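PDB 7N67: FdtA domain-containing protein from Helicobacter canadensis MIT 98-5491, which probably acts as a 3,4-ketoisomerase on a dTDP-linked keto sugar, in the pathway to an unusual formylated sugar. Local coordinates for residues A42-N45 / L46-P50; D134-E138 / N139-R143. All coordinates share one frame; numbering follows the deposited sequence.

Contact 1 (A42-N45 / L46-P50); sequences ALEN and LKEIP. With TYD (thymidine-5'-diphosphate), chain E.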
loop_
_atom_site.group_PDB
_atom_site.type_symbol
_atom_site.label_atom_id
_atom_site.label_comp_id
_atom_site.label_asym_id
_atom_site.label_seq_id
_atom_site.Cartn_x
_atom_site.Cartn_y
_atom_site.Cartn_z
ATOM N N ALA B 42 -15.645 12.143 -0.392
ATOM C CA ALA B 42 -16.682 12.165 0.661
ATOM C C ALA B 42 -17.928 11.462 0.113
ATOM O O ALA B 42 -18.338 11.786 -1.014
ATOM C CB ALA B 42 -16.937 13.585 1.107
ATOM N N LEU B 43 -18.463 10.502 0.870
ATOM C CA LEU B 43 -19.658 9.713 0.476
ATOM C C LEU B 43 -20.704 9.809 1.589
ATOM O O LEU B 43 -20.420 9.354 2.730
ATOM C CB LEU B 43 -19.248 8.261 0.180
ATOM C CG LEU B 43 -18.142 8.094 -0.865
ATOM C CD1 LEU B 43 -17.817 6.626 -1.078
ATOM C CD2 LEU B 43 -18.512 8.725 -2.184
ATOM N N GLU B 44 -21.868 10.375 1.245
ATOM C CA GLU B 44 -22.996 10.652 2.176
ATOM C C GLU B 44 -24.200 9.745 1.877
ATOM O O GLU B 44 -24.449 9.442 0.708
ATOM C CB GLU B 44 -23.415 12.117 2.044
ATOM C CG GLU B 44 -22.252 13.090 2.139
ATOM C CD GLU B 44 -22.648 14.450 2.677
ATOM O OE1 GLU B 44 -23.306 15.217 1.948
ATOM O OE2 GLU B 44 -22.347 14.700 3.837
ATOM N N ASN B 45 -24.959 9.405 2.919
ATOM C CA ASN B 45 -26.315 8.785 2.844
ATOM C C ASN B 45 -27.185 9.465 1.776
ATOM O O ASN B 45 -27.221 10.707 1.722
ATOM C CB ASN B 45 -27.016 8.820 4.201
ATOM C CG ASN B 45 -26.363 7.853 5.153
ATOM O OD1 ASN B 45 -25.413 7.180 4.749
ATOM N ND2 ASN B 45 -26.852 7.781 6.386
ATOM N N LEU B 46 -27.855 8.637 0.973
ATOM C CA LEU B 46 -28.939 9.018 0.035
ATOM C C LEU B 46 -28.445 10.146 -0.863
ATOM O O LEU B 46 -29.288 10.933 -1.312
ATOM C CB LEU B 46 -30.178 9.405 0.851
ATOM C CG LEU B 46 -30.658 8.324 1.832
ATOM C CD1 LEU B 46 -31.758 8.827 2.760
ATOM C CD2 LEU B 46 -31.141 7.079 1.095
ATOM N N LYS B 47 -27.138 10.188 -1.136
ATOM C CA LYS B 47 -26.501 11.180 -2.040
ATOM C C LYS B 47 -25.570 10.419 -2.991
ATOM O O LYS B 47 -26.082 9.916 -3.983
ATOM C CB LYS B 47 -25.844 12.295 -1.218
ATOM C CG LYS B 47 -26.151 13.709 -1.701
ATOM C CD LYS B 47 -24.948 14.529 -2.130
ATOM C CE LYS B 47 -24.279 15.248 -0.973
ATOM N NZ LYS B 47 -23.481 16.407 -1.438
ATOM N N GLU B 48 -24.277 10.270 -2.695
ATOM C CA GLU B 48 -23.377 9.446 -3.548
ATOM C C GLU B 48 -23.673 7.968 -3.285
ATOM O O GLU B 48 -23.467 7.180 -4.212
ATOM C CB GLU B 48 -21.904 9.756 -3.312
ATOM C CG GLU B 48 -21.537 11.184 -3.662
ATOM C CD GLU B 48 -21.804 12.189 -2.559
ATOM O OE1 GLU B 48 -22.173 11.762 -1.432
ATOM O OE2 GLU B 48 -21.650 13.393 -2.828
ATOM N N ILE B 49 -24.127 7.633 -2.072
ATOM C CA ILE B 49 -24.564 6.270 -1.650
ATOM C C ILE B 49 -26.082 6.266 -1.657
ATOM O O ILE B 49 -26.685 6.994 -0.876
ATOM C CB ILE B 49 -24.062 5.930 -0.233
ATOM C CG1 ILE B 49 -22.563 6.178 -0.071
ATOM C CG2 ILE B 49 -24.448 4.507 0.143
ATOM C CD1 ILE B 49 -21.720 5.493 -1.111
ATOM N N PRO B 50 -26.741 5.435 -2.493
ATOM C CA PRO B 50 -28.200 5.458 -2.608
ATOM C C PRO B 50 -28.892 4.544 -1.582
ATOM O O PRO B 50 -29.798 3.822 -1.936
ATOM C CB PRO B 50 -28.382 4.998 -4.060
ATOM C CG PRO B 50 -27.313 3.930 -4.205
ATOM C CD PRO B 50 -26.127 4.477 -3.423
HETATM P PA TYD E . -10.143 19.505 4.143
HETATM O O1A TYD E . -11.014 19.932 5.272
HETATM O O2A TYD E . -9.143 20.470 3.602
HETATM O O3A TYD E . -9.447 18.116 4.513
HETATM P PB TYD E . -8.630 17.569 5.772
HETATM O O1B TYD E . -8.090 16.208 5.338
HETATM O O2B TYD E . -7.544 18.602 5.977
HETATM O O3B TYD E . -9.566 17.468 6.941
HETATM O "O5'" TYD E . -11.047 19.003 2.923
HETATM C "C5'" TYD E . -10.512 19.161 1.594
HETATM C "C4'" TYD E . -11.643 19.584 0.697
HETATM O "O4'" TYD E . -12.668 18.565 0.726
HETATM C "C3'" TYD E . -12.304 20.902 1.100
HETATM O "O3'" TYD E . -12.519 21.718 -0.043
HETATM C "C2'" TYD E . -13.631 20.462 1.697
HETATM C "C1'" TYD E . -13.929 19.172 0.946
HETATM N N1 TYD E . -14.777 18.220 1.699
HETATM C C2 TYD E . -16.024 17.915 1.188
HETATM O O2 TYD E . -16.445 18.389 0.139
HETATM N N3 TYD E . -16.761 17.051 1.961
HETATM C C4 TYD E . -16.384 16.462 3.156
HETATM O O4 TYD E . -17.161 15.694 3.739
HETATM C C5 TYD E . -15.065 16.811 3.625
HETATM C C5M TYD E . -14.578 16.210 4.911
HETATM C C6 TYD E . -14.337 17.667 2.890
#

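Contact 2 (D134-E138 / N139-R143); sequences DFYNE and NEYIR. With TYD (thymidine-5'-diphosphate), chain C.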
loop_
_atom_site.group_PDB
_atom_site.type_symbol
_atom_site.label_atom_id
_atom_site.label_comp_id
_atom_site.label_asym_id
_atom_site.label_seq_id
_atom_site.Cartn_x
_atom_site.Cartn_y
_atom_site.Cartn_z
ATOM N N ASP B 134 -27.507 -2.226 5.912
ATOM C CA ASP B 134 -28.160 -2.827 7.101
ATOM C C ASP B 134 -27.140 -3.564 7.972
ATOM O O ASP B 134 -26.026 -3.825 7.497
ATOM C CB ASP B 134 -29.275 -3.778 6.668
ATOM C CG ASP B 134 -30.425 -3.905 7.657
ATOM O OD1 ASP B 134 -30.327 -3.373 8.786
ATOM O OD2 ASP B 134 -31.411 -4.532 7.278
ATOM N N PHE B 135 -27.538 -3.878 9.209
ATOM C CA PHE B 135 -26.725 -4.576 10.228
ATOM C C PHE B 135 -26.465 -6.001 9.737
ATOM O O PHE B 135 -27.255 -6.523 8.928
ATOM C CB PHE B 135 -27.434 -4.556 11.585
ATOM C CG PHE B 135 -27.803 -3.174 12.060
ATOM C CD1 PHE B 135 -26.959 -2.462 12.899
ATOM C CD2 PHE B 135 -28.995 -2.574 11.661
ATOM C CE1 PHE B 135 -27.300 -1.186 13.318
ATOM C CE2 PHE B 135 -29.337 -1.295 12.088
ATOM C CZ PHE B 135 -28.485 -0.605 12.914
ATOM N N TYR B 136 -25.366 -6.598 10.191
ATOM C CA TYR B 136 -24.889 -7.938 9.764
ATOM C C TYR B 136 -25.897 -8.974 10.242
ATOM O O TYR B 136 -26.155 -9.044 11.444
ATOM C CB TYR B 136 -23.514 -8.239 10.362
ATOM C CG TYR B 136 -23.045 -9.670 10.271
ATOM C CD1 TYR B 136 -22.914 -10.306 9.053
ATOM C CD2 TYR B 136 -22.639 -10.364 11.395
ATOM C CE1 TYR B 136 -22.424 -11.599 8.967
ATOM C CE2 TYR B 136 -22.151 -11.660 11.333
ATOM C CZ TYR B 136 -22.048 -12.289 10.109
ATOM O OH TYR B 136 -21.582 -13.576 10.015
ATOM N N ASN B 137 -26.440 -9.757 9.325
ATOM C CA ASN B 137 -27.273 -10.927 9.695
ATOM C C ASN B 137 -26.736 -12.169 8.979
ATOM O O ASN B 137 -27.110 -12.361 7.807
ATOM C CB ASN B 137 -28.748 -10.678 9.377
ATOM C CG ASN B 137 -29.679 -11.534 10.207
ATOM O OD1 ASN B 137 -29.302 -12.599 10.707
ATOM N ND2 ASN B 137 -30.902 -11.060 10.370
ATOM N N GLU B 138 -25.935 -12.994 9.667
ATOM C CA GLU B 138 -25.454 -14.291 9.115
ATOM C C GLU B 138 -26.636 -15.129 8.603
ATOM O O GLU B 138 -26.458 -15.833 7.586
ATOM C CB GLU B 138 -24.645 -15.063 10.151
ATOM C CG GLU B 138 -24.093 -16.372 9.620
ATOM C CD GLU B 138 -23.160 -16.280 8.421
ATOM O OE1 GLU B 138 -22.828 -17.351 7.844
ATOM O OE2 GLU B 138 -22.742 -15.151 8.077
ATOM N N ASN B 139 -27.804 -15.031 9.250
ATOM C CA ASN B 139 -29.020 -15.805 8.888
ATOM C C ASN B 139 -29.458 -15.473 7.460
ATOM O O ASN B 139 -29.961 -16.394 6.803
ATOM C CB ASN B 139 -30.203 -15.541 9.822
ATOM C CG ASN B 139 -29.919 -15.903 11.261
ATOM O OD1 ASN B 139 -29.032 -16.712 11.533
ATOM N ND2 ASN B 139 -30.676 -15.321 12.180
ATOM N N GLU B 140 -29.307 -14.219 7.011
ATOM C CA GLU B 140 -29.837 -13.728 5.704
ATOM C C GLU B 140 -28.836 -13.975 4.561
ATOM O O GLU B 140 -29.185 -13.649 3.399
ATOM C CB GLU B 140 -30.205 -12.246 5.798
ATOM C CG GLU B 140 -31.422 -12.006 6.663
ATOM C CD GLU B 140 -32.587 -12.881 6.227
ATOM O OE1 GLU B 140 -32.960 -12.798 5.020
ATOM O OE2 GLU B 140 -33.077 -13.678 7.074
ATOM N N TYR B 141 -27.642 -14.495 4.875
ATOM C CA TYR B 141 -26.585 -14.886 3.900
ATOM C C TYR B 141 -27.013 -16.162 3.163
ATOM O O TYR B 141 -27.505 -17.113 3.783
ATOM C CB TYR B 141 -25.241 -15.140 4.592
ATOM C CG TYR B 141 -24.300 -13.963 4.682
ATOM C CD1 TYR B 141 -24.627 -12.828 5.408
ATOM C CD2 TYR B 141 -23.049 -14.010 4.093
ATOM C CE1 TYR B 141 -23.756 -11.758 5.513
ATOM C CE2 TYR B 141 -22.162 -12.954 4.190
ATOM C CZ TYR B 141 -22.512 -11.823 4.909
ATOM O OH TYR B 141 -21.639 -10.776 5.001
ATOM N N ILE B 142 -26.832 -16.176 1.850
ATOM C CA ILE B 142 -26.858 -17.420 1.034
ATOM C C ILE B 142 -25.418 -17.693 0.612
ATOM O O ILE B 142 -24.872 -16.859 -0.125
ATOM C CB ILE B 142 -27.824 -17.244 -0.147
ATOM C CG1 ILE B 142 -29.194 -16.786 0.357
ATOM C CG2 ILE B 142 -27.893 -18.520 -0.976
ATOM C CD1 ILE B 142 -30.095 -16.267 -0.717
ATOM N N ARG B 143 -24.809 -18.748 1.155
ATOM C CA ARG B 143 -23.379 -19.089 0.935
ATOM C C ARG B 143 -23.259 -20.341 0.049
ATOM O O ARG B 143 -22.157 -20.933 0.029
ATOM C CB ARG B 143 -22.670 -19.338 2.273
ATOM C CG ARG B 143 -22.669 -18.153 3.227
ATOM C CD ARG B 143 -21.779 -18.422 4.427
ATOM N NE ARG B 143 -21.610 -17.251 5.283
ATOM C CZ ARG B 143 -20.779 -16.239 5.052
ATOM N NH1 ARG B 143 -20.029 -16.222 3.964
ATOM N NH2 ARG B 143 -20.709 -15.232 5.905
HETATM P PA TYD C . -17.045 -13.600 4.998
HETATM O O1A TYD C . -18.490 -13.525 4.647
HETATM O O2A TYD C . -16.370 -14.929 4.974
HETATM O O3A TYD C . -16.235 -12.539 4.121
HETATM P PB TYD C . -16.169 -12.184 2.565
HETATM O O1B TYD C . -15.016 -11.190 2.430
HETATM O O2B TYD C . -15.888 -13.514 1.900
HETATM O O3B TYD C . -17.486 -11.593 2.154
HETATM O "O5'" TYD C . -16.804 -12.954 6.440
HETATM C "C5'" TYD C . -15.706 -13.467 7.220
HETATM C "C4'" TYD C . -16.164 -13.546 8.651
HETATM O "O4'" TYD C . -16.540 -12.222 9.094
HETATM C "C3'" TYD C . -17.369 -14.458 8.876
HETATM O "O3'" TYD C . -17.167 -15.271 10.023
HETATM C "C2'" TYD C . -18.511 -13.482 9.108
HETATM C "C1'" TYD C . -17.808 -12.280 9.723
HETATM N N1 TYD C . -18.502 -10.993 9.489
HETATM C C2 TYD C . -18.994 -10.311 10.584
HETATM O O2 TYD C . -18.869 -10.720 11.732
HETATM N N3 TYD C . -19.653 -9.143 10.280
HETATM C C4 TYD C . -19.852 -8.593 9.026
HETATM O O4 TYD C . -20.465 -7.523 8.910
HETATM C C5 TYD C . -19.299 -9.349 7.927
HETATM C C5M TYD C . -19.467 -8.816 6.534
HETATM C C6 TYD C . -18.667 -10.500 8.206
HETATM O O HOH W 1 -27.228 -18.473 6.135
#

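Contact 1 (A42-N45 / L46-P50)
Glu44 and Glu48 meet in a local contact where strand 38-44, outermost in its own chain but paired antiparallel with a strand of the second subunit, ends and the chain turns back through 46-50. Glu44 to Lys47 form a type II beta turn. The Glu44 carbonyl oxygen receives two weak bonds, from Lys47 N and Ile49 N. Glu48 OE1 supplies the firmer link, accepting from Glu44 N at 3.0 Å nearly along its C-O axis. A bend at chi2 (84°) turns the Glu48 carboxylate to that amide. The Glu44 and Lys47 side chains lie alongside each other, and Glu44 OE1 pairs with Lys47 NZ at 3.6 Å. Glu44 OE2 is bonded to Tyr136 N of the second subunit. Leu43 and Ile49 cross at about a right angle, with Leu43 CB 3.9 Å from Ile49 CG1. Ala42 CB lies 3.4 Å from thymine O4 of a dTDP held largely by His71, Arg68 and Arg55 of the second subunit; Arg37 comes from Ala42's own chain. Lys47 NZ also makes a long salt bridge to Glu48 OE2 (3.8 Å). The lysine thus reaches both acids, Glu44 OE1 and Glu48 OE1 being 5.0 Å apart, and would probably offset their like charges.

Contact 2 (D134-E138 / N139-R143)
Glu138 has the largest share in this local contact and spans the short 3-10 turn 138-140 to reach Arg143. The grip is side-on and two-pronged. Arg143 NE gives its proton to Glu138 OE1 at 2.8 Å, and Arg143 NH2 gives one to Glu138 OE2 at 3.0 Å. Each oxygen uses its syn lone pair, and the carboxylate and guanidinium are nearly coplanar, 23° apart. Glu138 sets CG opposite its backbone N (chi1 -178°) and then bends at chi2, which brings the carboxylate round to the arginine. Its OE2 also accepts from Tyr136 OH at 2.8 Å, from above the carboxylate plane, and lies over one face of the Tyr141 ring.

Asn137 holds the start of the 3-10 turn. Its carbonyl oxygen accepts from Glu140 N at 3.0 Å, while its side-chain OD1 accepts from Asn139 N at 3.2 Å, an Asx turn. The Glu138 carbonyl then takes the proton of Tyr141 N.

The Tyr141 side chain leaves the backbone toward 134-138. Its ring edge nears Asn137 O, and its CE1 lies 3.7 Å from Tyr136 CE1, the two ring planes being 83° apart. Thymine N3 of dTDP sits over the centre of the Tyr136 ring, and Arg143 NH1 and NH2 both donate to phosphate oxygen O1A. His71 and Arg68 also bind this ligand. Glu138 is thus a second-shell residue: it fixes the rotation of the guanidinium that holds the phosphate and ties down the hydroxyl of the tyrosine beneath the base.

Overall arrangement
The two contacts are local turns in series along the chain, their centres about 23 Å apart and their nearest atoms about 9 Å apart. Contact 1 is partly buried and ends a strand whose sheet runs on into the second subunit. Contact 2 lies nearer the surface and leads into the short, weakly bonded strand 141-142 of the other sheet. Both use glutamates, but contact 1 adds an apolar pair and a loose lysine bridge, whereas contact 2 relies on a tight planar arginine bridge and two tyrosines. Glu44 of one chain bonds Tyr136 N of the other, joining the contacts across the interface. Each dTDP site of this cupin-like protein is shared: Arg37 of one subunit reaches the nucleotide held by Arg55, Arg68, His71 and Arg143 of the other.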